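Local coordinates for protein transcriptional regulator (Corynebacterium diphtheriae, PDB 3LMM) that is of unknown function but is probably a DNA-binding transcriptional regulator, with Schlafen AlbA-like, RecG C-terminal-like and helix-turn-helix-class regions, at residues L327-F339 and I393-G407. Sequence-based numbering, arbitrary orientation.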
ATOM      1  N   LEU A 327       2.781 -30.976  -8.432  1.00 35.77           N
ATOM      2  CA  LEU A 327       3.107 -31.046  -9.846  1.00 43.44           C
ATOM      3  C   LEU A 327       2.892 -29.772 -10.662  1.00 40.98           C
ATOM      4  O   LEU A 327       3.454 -29.624 -11.748  1.00 43.44           O
ATOM      5  CB  LEU A 327       2.352 -32.219 -10.483  1.00 47.45           C
ATOM      6  CG  LEU A 327       2.743 -33.593  -9.918  1.00 53.71           C
ATOM      7  CD1 LEU A 327       1.906 -34.697 -10.553  1.00 55.75           C
ATOM      8  CD2 LEU A 327       4.226 -33.837 -10.174  1.00 52.31           C
ATOM      9  N   ASP A 328       2.098 -28.846 -10.142  1.00 36.50           N
ATOM     10  CA  ASP A 328       1.836 -27.606 -10.858  1.00 33.12           C
ATOM     11  C   ASP A 328       2.570 -26.436 -10.236  1.00 32.20           C
ATOM     12  O   ASP A 328       2.558 -25.324 -10.765  1.00 28.88           O
ATOM     13  CB  ASP A 328       0.334 -27.330 -10.886  1.00 37.72           C
ATOM     14  CG  ASP A 328      -0.404 -28.274 -11.809  1.00 54.37           C
ATOM     15  OD1 ASP A 328       0.000 -28.342 -12.996  1.00 56.17           O
ATOM     16  OD2 ASP A 328      -1.373 -28.943 -11.366  1.00 55.23           O
ATOM     17  N   SER A 329       3.223 -26.708  -9.114  1.00 28.91           N
ATOM     18  CA  SER A 329       3.958 -25.688  -8.388  1.00 24.08           C
ATOM     19  C   SER A 329       3.052 -24.513  -8.082  1.00 21.89           C
ATOM     20  O   SER A 329       3.525 -23.387  -8.007  1.00 29.69           O
ATOM     21  CB  SER A 329       5.151 -25.179  -9.198  1.00 20.22           C
ATOM     22  OG  SER A 329       6.006 -26.221  -9.603  1.00 39.41           O
ATOM     23  N   THR A 330       1.753 -24.736  -7.916  1.00 17.89           N
ATOM     24  CA  THR A 330       0.914 -23.577  -7.624  1.00 18.75           C
ATOM     25  C   THR A 330       0.409 -23.569  -6.182  1.00 17.56           C
ATOM     26  O   THR A 330       0.239 -24.615  -5.568  1.00 14.70           O
ATOM     27  CB  THR A 330      -0.269 -23.438  -8.636  1.00 19.78           C
ATOM     28  OG1 THR A 330      -1.463 -23.940  -8.039  1.00 20.07           O
ATOM     29  CG2 THR A 330       0.019 -24.182  -9.930  1.00  3.86           C
ATOM     30  N   LEU A 331       0.209 -22.371  -5.643  1.00 16.17           N
ATOM     31  CA  LEU A 331      -0.271 -22.210  -4.283  1.00 10.86           C
ATOM     32  C   LEU A 331      -1.558 -21.419  -4.279  1.00 13.64           C
ATOM     33  O   LEU A 331      -1.623 -20.318  -4.824  1.00 24.26           O
ATOM     34  CB  LEU A 331       0.758 -21.488  -3.412  1.00 12.22           C
ATOM     35  CG  LEU A 331       0.240 -20.934  -2.070  1.00 11.04           C
ATOM     36  CD1 LEU A 331       1.297 -21.058  -0.984  1.00 15.11           C
ATOM     37  CD2 LEU A 331      -0.160 -19.496  -2.242  1.00  1.77           C
ATOM     38  N   ILE A 332      -2.588 -21.973  -3.658  1.00 18.81           N
ATOM     39  CA  ILE A 332      -3.863 -21.287  -3.601  1.00 14.89           C
ATOM     40  C   ILE A 332      -4.128 -20.858  -2.171  1.00 18.41           C
ATOM     41  O   ILE A 332      -3.850 -21.599  -1.226  1.00 15.04           O
ATOM     42  CB  ILE A 332      -4.989 -22.194  -4.068  1.00  9.10           C
ATOM     43  CG1 ILE A 332      -4.514 -23.042  -5.243  1.00  8.30           C
ATOM     44  CG2 ILE A 332      -6.155 -21.355  -4.512  1.00 15.03           C
ATOM     45  CD1 ILE A 332      -5.510 -24.060  -5.684  1.00 18.75           C
ATOM     46  N   VAL A 333      -4.661 -19.652  -2.016  1.00 20.81           N
ATOM     47  CA  VAL A 333      -4.974 -19.126  -0.692  1.00 21.35           C
ATOM     48  C   VAL A 333      -6.415 -18.619  -0.624  1.00 27.53           C
ATOM     49  O   VAL A 333      -6.710 -17.501  -1.047  1.00 26.60           O
ATOM     50  CB  VAL A 333      -4.028 -17.974  -0.298  1.00 13.39           C
ATOM     51  CG1 VAL A 333      -4.463 -17.374   1.032  1.00  4.81           C
ATOM     52  CG2 VAL A 333      -2.609 -18.488  -0.202  1.00  6.56           C
ATOM     53  N   ARG A 334      -7.296 -19.456  -0.082  1.00 24.87           N
ATOM     54  CA  ARG A 334      -8.706 -19.131   0.075  1.00 26.92           C
ATOM     55  C   ARG A 334      -8.913 -18.470   1.428  1.00 32.78           C
ATOM     56  O   ARG A 334      -8.557 -19.044   2.454  1.00 36.81           O
ATOM     57  CB  ARG A 334      -9.550 -20.402   0.016  1.00 26.90           C
ATOM     58  CG  ARG A 334      -9.665 -21.043  -1.351  1.00 40.67           C
ATOM     59  CD  ARG A 334      -9.936 -22.539  -1.222  1.00 56.14           C
ATOM     60  NE  ARG A 334     -10.316 -23.147  -2.493  1.00 64.89           N
ATOM     61  CZ  ARG A 334     -11.522 -23.025  -3.040  1.00 78.82           C
ATOM     62  NH1 ARG A 334     -12.467 -22.323  -2.422  1.00 79.36           N
ATOM     63  NH2 ARG A 334     -11.783 -23.595  -4.211  1.00 85.73           N
ATOM     64  N   SER A 335      -9.490 -17.272   1.437  1.00 34.38           N
ATOM     65  CA  SER A 335      -9.743 -16.566   2.692  1.00 34.28           C
ATOM     66  C   SER A 335     -11.217 -16.251   2.929  1.00 35.95           C
ATOM     67  O   SER A 335     -11.903 -15.720   2.053  1.00 30.44           O
ATOM     68  CB  SER A 335      -8.943 -15.273   2.738  1.00 35.78           C
ATOM     69  OG  SER A 335      -7.563 -15.545   2.819  1.00 46.91           O
ATOM     70  N   PRO A 336     -11.714 -16.555   4.135  1.00 37.55           N
ATOM     71  CA  PRO A 336     -13.118 -16.287   4.447  1.00 37.80           C
ATOM     72  C   PRO A 336     -13.475 -14.810   4.302  1.00 42.24           C
ATOM     73  O   PRO A 336     -12.781 -13.926   4.817  1.00 49.70           O
ATOM     74  CB  PRO A 336     -13.245 -16.781   5.880  1.00 32.17           C
ATOM     75  CG  PRO A 336     -11.883 -16.523   6.440  1.00 34.61           C
ATOM     76  CD  PRO A 336     -10.997 -17.026   5.332  1.00 36.84           C
ATOM     77  N   GLY A 337     -14.569 -14.548   3.594  1.00 44.49           N
ATOM     78  CA  GLY A 337     -15.019 -13.182   3.388  1.00 39.55           C
ATOM     79  C   GLY A 337     -14.946 -12.802   1.924  1.00 36.14           C
ATOM     80  O   GLY A 337     -14.404 -13.552   1.115  1.00 35.51           O
ATOM     81  N   GLY A 338     -15.490 -11.639   1.584  1.00 31.07           N
ATOM     82  CA  GLY A 338     -15.463 -11.189   0.207  1.00 34.13           C
ATOM     83  C   GLY A 338     -15.186  -9.705   0.076  1.00 37.90           C
ATOM     84  O   GLY A 338     -15.233  -8.972   1.063  1.00 46.86           O
ATOM     85  N   PHE A 339     -14.896  -9.264  -1.146  1.00 42.12           N
ATOM     86  CA  PHE A 339     -14.615  -7.856  -1.433  1.00 50.77           C
ATOM     87  C   PHE A 339     -15.721  -6.949  -0.913  1.00 62.30           C
ATOM     88  O   PHE A 339     -16.890  -7.124  -1.276  1.00 60.65           O
ATOM     89  CB  PHE A 339     -14.505  -7.637  -2.940  1.00 46.95           C
ATOM     90  CG  PHE A 339     -13.418  -8.418  -3.589  1.00 34.63           C
ATOM     91  CD1 PHE A 339     -13.484  -8.723  -4.942  1.00 35.08           C
ATOM     92  CD2 PHE A 339     -12.321  -8.841  -2.860  1.00 33.66           C
ATOM     93  CE1 PHE A 339     -12.473  -9.445  -5.559  1.00 35.59           C
ATOM     94  CE2 PHE A 339     -11.308  -9.560  -3.464  1.00 40.29           C
ATOM     95  CZ  PHE A 339     -11.381  -9.863  -4.818  1.00 38.78           C
ATOM     96  N   ILE A 393      -6.394 -12.889  -8.258  1.00 32.12           N
ATOM     97  CA  ILE A 393      -7.163 -12.821  -7.028  1.00 31.51           C
ATOM     98  C   ILE A 393      -8.642 -12.507  -7.310  1.00 29.10           C
ATOM     99  O   ILE A 393      -8.989 -11.376  -7.621  1.00 20.54           O
ATOM    100  CB  ILE A 393      -6.509 -11.786  -6.045  1.00 30.50           C
ATOM    101  CG1 ILE A 393      -7.523 -11.328  -5.010  1.00 25.67           C
ATOM    102  CG2 ILE A 393      -5.939 -10.602  -6.802  1.00 24.25           C
ATOM    103  CD1 ILE A 393      -6.908 -10.406  -3.989  1.00 44.87           C
ATOM    104  N   GLU A 394      -9.491 -13.534  -7.213  1.00 27.56           N
ATOM    105  CA  GLU A 394     -10.926 -13.396  -7.451  1.00 38.64           C
ATOM    106  C   GLU A 394     -11.774 -13.868  -6.260  1.00 41.27           C
ATOM    107  O   GLU A 394     -11.291 -14.626  -5.406  1.00 39.03           O
ATOM    108  CB  GLU A 394     -11.353 -14.193  -8.687  1.00 42.74           C
ATOM    109  CG  GLU A 394     -11.354 -15.701  -8.452  1.00 68.97           C
ATOM    110  CD  GLU A 394     -12.239 -16.463  -9.437  1.00 83.56           C
ATOM    111  OE1 GLU A 394     -13.451 -16.130  -9.541  1.00 82.04           O
ATOM    112  OE2 GLU A 394     -11.728 -17.406 -10.091  1.00 83.87           O
ATOM    113  N   GLU A 395     -13.036 -13.419  -6.224  1.00 44.28           N
ATOM    114  CA  GLU A 395     -13.991 -13.769  -5.163  1.00 36.29           C
ATOM    115  C   GLU A 395     -14.685 -15.093  -5.481  1.00 36.01           C
ATOM    116  O   GLU A 395     -15.172 -15.317  -6.588  1.00 37.98           O
ATOM    117  CB  GLU A 395     -15.047 -12.663  -4.995  1.00 31.35           C
ATOM    118  CG  GLU A 395     -15.925 -12.839  -3.745  1.00 36.63           C
ATOM    119  CD  GLU A 395     -16.820 -11.629  -3.428  1.00 47.66           C
ATOM    120  OE1 GLU A 395     -16.296 -10.504  -3.300  1.00 51.58           O
ATOM    121  OE2 GLU A 395     -18.054 -11.801  -3.295  1.00 52.51           O
ATOM    122  N   ILE A 396     -14.715 -15.966  -4.489  1.00 34.16           N
ATOM    123  CA  ILE A 396     -15.318 -17.273  -4.627  1.00 35.72           C
ATOM    124  C   ILE A 396     -16.571 -17.378  -3.780  1.00 43.31           C
ATOM    125  O   ILE A 396     -16.649 -16.783  -2.704  1.00 45.78           O
ATOM    126  CB  ILE A 396     -14.320 -18.368  -4.197  1.00 34.74           C
ATOM    127  CG1 ILE A 396     -13.317 -18.601  -5.321  1.00 40.72           C
ATOM    128  CG2 ILE A 396     -15.053 -19.635  -3.794  1.00 34.49           C
ATOM    129  CD1 ILE A 396     -13.952 -18.963  -6.658  1.00 58.40           C
ATOM    130  N   ALA A 397     -17.554 -18.129  -4.271  1.00 50.18           N
ATOM    131  CA  ALA A 397     -18.795 -18.316  -3.530  1.00 51.11           C
ATOM    132  C   ALA A 397     -18.473 -18.889  -2.146  1.00 49.74           C
ATOM    133  O   ALA A 397     -17.819 -19.930  -2.021  1.00 40.97           O
ATOM    134  CB  ALA A 397     -19.723 -19.249  -4.293  1.00 48.60           C
ATOM    135  N   GLY A 398     -18.932 -18.191  -1.113  1.00 47.80           N
ATOM    136  CA  GLY A 398     -18.686 -18.621   0.246  1.00 47.18           C
ATOM    137  C   GLY A 398     -19.403 -17.757   1.268  1.00 49.39           C
ATOM    138  O   GLY A 398     -20.300 -18.248   1.957  1.00 58.18           O
ATOM    139  N   PRO A 399     -19.059 -16.461   1.387  1.00 44.55           N
ATOM    140  CA  PRO A 399     -18.033 -15.715   0.652  1.00 40.83           C
ATOM    141  C   PRO A 399     -16.595 -16.146   0.934  1.00 41.33           C
ATOM    142  O   PRO A 399     -16.251 -16.539   2.050  1.00 43.34           O
ATOM    143  CB  PRO A 399     -18.292 -14.284   1.093  1.00 38.03           C
ATOM    144  CG  PRO A 399     -18.700 -14.476   2.519  1.00 45.12           C
ATOM    145  CD  PRO A 399     -19.698 -15.600   2.395  1.00 41.76           C
ATOM    146  N   PHE A 400     -15.752 -16.038  -0.087  1.00 36.45           N
ATOM    147  CA  PHE A 400     -14.342 -16.409   0.007  1.00 29.56           C
ATOM    148  C   PHE A 400     -13.532 -15.578  -0.982  1.00 26.43           C
ATOM    149  O   PHE A 400     -14.051 -15.128  -2.001  1.00 30.29           O
ATOM    150  CB  PHE A 400     -14.176 -17.882  -0.339  1.00 27.38           C
ATOM    151  CG  PHE A 400     -14.157 -18.798   0.852  1.00 30.54           C
ATOM    152  CD1 PHE A 400     -13.022 -18.899   1.643  1.00 30.38           C
ATOM    153  CD2 PHE A 400     -15.246 -19.614   1.144  1.00 27.96           C
ATOM    154  CE1 PHE A 400     -12.970 -19.806   2.702  1.00 39.40           C
ATOM    155  CE2 PHE A 400     -15.202 -20.525   2.204  1.00 22.86           C
ATOM    156  CZ  PHE A 400     -14.066 -20.624   2.980  1.00 29.24           C
ATOM    157  N   VAL A 401     -12.258 -15.370  -0.691  1.00 22.78           N
ATOM    158  CA  VAL A 401     -11.408 -14.612  -1.598  1.00 22.18           C
ATOM    159  C   VAL A 401     -10.141 -15.424  -1.792  1.00 25.72           C
ATOM    160  O   VAL A 401      -9.303 -15.499  -0.893  1.00 29.67           O
ATOM    161  CB  VAL A 401     -11.014 -13.249  -1.011  1.00 20.26           C
ATOM    162  CG1 VAL A 401     -10.202 -12.469  -2.026  1.00 10.18           C
ATOM    163  CG2 VAL A 401     -12.245 -12.483  -0.608  1.00 14.90           C
ATOM    164  N   GLU A 402      -9.983 -16.039  -2.954  1.00 20.28           N
ATOM    165  CA  GLU A 402      -8.789 -16.830  -3.129  1.00 34.77           C
ATOM    166  C   GLU A 402      -7.767 -16.196  -4.051  1.00 34.46           C
ATOM    167  O   GLU A 402      -8.111 -15.674  -5.110  1.00 33.24           O
ATOM    168  CB  GLU A 402      -9.136 -18.252  -3.609  1.00 32.88           C
ATOM    169  CG  GLU A 402      -9.537 -18.347  -5.061  1.00 31.27           C
ATOM    170  CD  GLU A 402      -9.723 -19.780  -5.529  1.00 34.28           C
ATOM    171  OE1 GLU A 402      -9.829 -19.977  -6.756  1.00 41.29           O
ATOM    172  OE2 GLU A 402      -9.772 -20.703  -4.682  1.00 24.28           O
ATOM    173  N   THR A 403      -6.511 -16.220  -3.612  1.00 30.74           N
ATOM    174  CA  THR A 403      -5.401 -15.696  -4.386  1.00 31.27           C
ATOM    175  C   THR A 403      -4.652 -16.920  -4.877  1.00 30.80           C
ATOM    176  O   THR A 403      -4.398 -17.848  -4.110  1.00 32.38           O
ATOM    177  CB  THR A 403      -4.483 -14.813  -3.508  1.00 41.63           C
ATOM    178  OG1 THR A 403      -5.189 -13.637  -3.073  1.00 34.45           O
ATOM    179  CG2 THR A 403      -3.240 -14.384  -4.284  1.00 36.86           C
ATOM    180  N   THR A 404      -4.345 -16.944  -6.168  1.00 30.82           N
ATOM    181  CA  THR A 404      -3.650 -18.091  -6.760  1.00 27.86           C
ATOM    182  C   THR A 404      -2.315 -17.663  -7.370  1.00 31.11           C
ATOM    183  O   THR A 404      -2.249 -16.749  -8.201  1.00 28.26           O
ATOM    184  CB  THR A 404      -4.488 -18.736  -7.880  1.00 22.95           C
ATOM    185  OG1 THR A 404      -5.743 -18.049  -7.972  1.00 38.09           O
ATOM    186  CG2 THR A 404      -4.723 -20.198  -7.590  1.00 18.63           C
ATOM    187  N   LEU A 405      -1.254 -18.346  -6.958  1.00 27.41           N
ATOM    188  CA  LEU A 405       0.092 -18.086  -7.446  1.00 21.48           C
ATOM    189  C   LEU A 405       0.591 -19.295  -8.195  1.00 22.65           C
ATOM    190  O   LEU A 405       0.772 -20.347  -7.591  1.00 26.44           O
ATOM    191  CB  LEU A 405       1.039 -17.823  -6.278  1.00 12.06           C
ATOM    192  CG  LEU A 405       1.147 -16.370  -5.850  1.00 10.33           C
ATOM    193  CD1 LEU A 405      -0.227 -15.828  -5.578  1.00 18.54           C
ATOM    194  CD2 LEU A 405       2.025 -16.267  -4.630  1.00 13.21           C
ATOM    195  N   VAL A 406       0.817 -19.162  -9.497  1.00 21.08           N
ATOM    196  CA  VAL A 406       1.334 -20.293 -10.271  1.00 23.45           C
ATOM    197  C   VAL A 406       2.831 -20.121 -10.570  1.00 25.20           C
ATOM    198  O   VAL A 406       3.212 -19.267 -11.367  1.00 27.70           O
ATOM    199  CB  VAL A 406       0.585 -20.464 -11.609  1.00 21.48           C
ATOM    200  CG1 VAL A 406       1.367 -21.394 -12.516  1.00 25.63           C
ATOM    201  CG2 VAL A 406      -0.810 -21.021 -11.367  1.00 14.44           C
ATOM    202  N   GLY A 407       3.676 -20.939  -9.944  1.00 26.26           N
ATOM    203  CA  GLY A 407       5.110 -20.818 -10.158  1.00 23.01           C
ATOM    204  C   GLY A 407       5.824 -21.907 -10.945  1.00 26.83           C
ATOM    205  O   GLY A 407       5.355 -22.367 -11.985  1.00 37.89           O
TER
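Strand 330-336 and strand 400-406 run antiparallel, from Thr330 beside Val406 to Pro336 beside Phe400, as the fourth and fifth strands of a six-stranded mixed sheet. Strand 320-325 lies beyond the first, while strand 392-396, outermost on the other side within the chain, leads into 400-406 as a hairpin; segments 327-339 and 393-407 lie in the region related to the RecG helicase C-terminal family. The backbone ladder comes in reciprocal pairs, Leu331 with Leu405, Val333 with Thr403 and Ser335 with Val401, and is extended at its ends by Gly407 N to Ser329 O (3.1 Å) and Gly337 N to Pro399 O (3.0 Å).

Leu331, Val333, Ser335 and Leu405 share the face covered by helix 298-311. On the other face Thr330 CG2 lies alongside Val406 CG2 (3.6 Å), and Thr404 CG2 meets both Ile332 CG1 and CG2.

The charged pair is on that second face too. Arg334 and Glu402 extend side by side from the sheet, and Glu402 OE2 sits over the centre of the guanidinium, 3.3 Å from Arg334 NE, with the two planes 76° apart. Because OE2 lies above the guanidinium plane, no N-H points at it and the salt bridge rests on charge alone. Asp321 of strand 320-325 also touches Arg334.

Past the strand end, the Phe339 ring packs CE2 against Val401 CG1 and turns its edge to Ile393 O. Glu395, with CG anti to its own N (chi1 -170°) and the chain extended beyond, runs antiparallel to the Phe339 side chain, its CB over one ring face, and its OE1 accepts the Phe339 N-H at 2.9 Å from above the carboxylate plane.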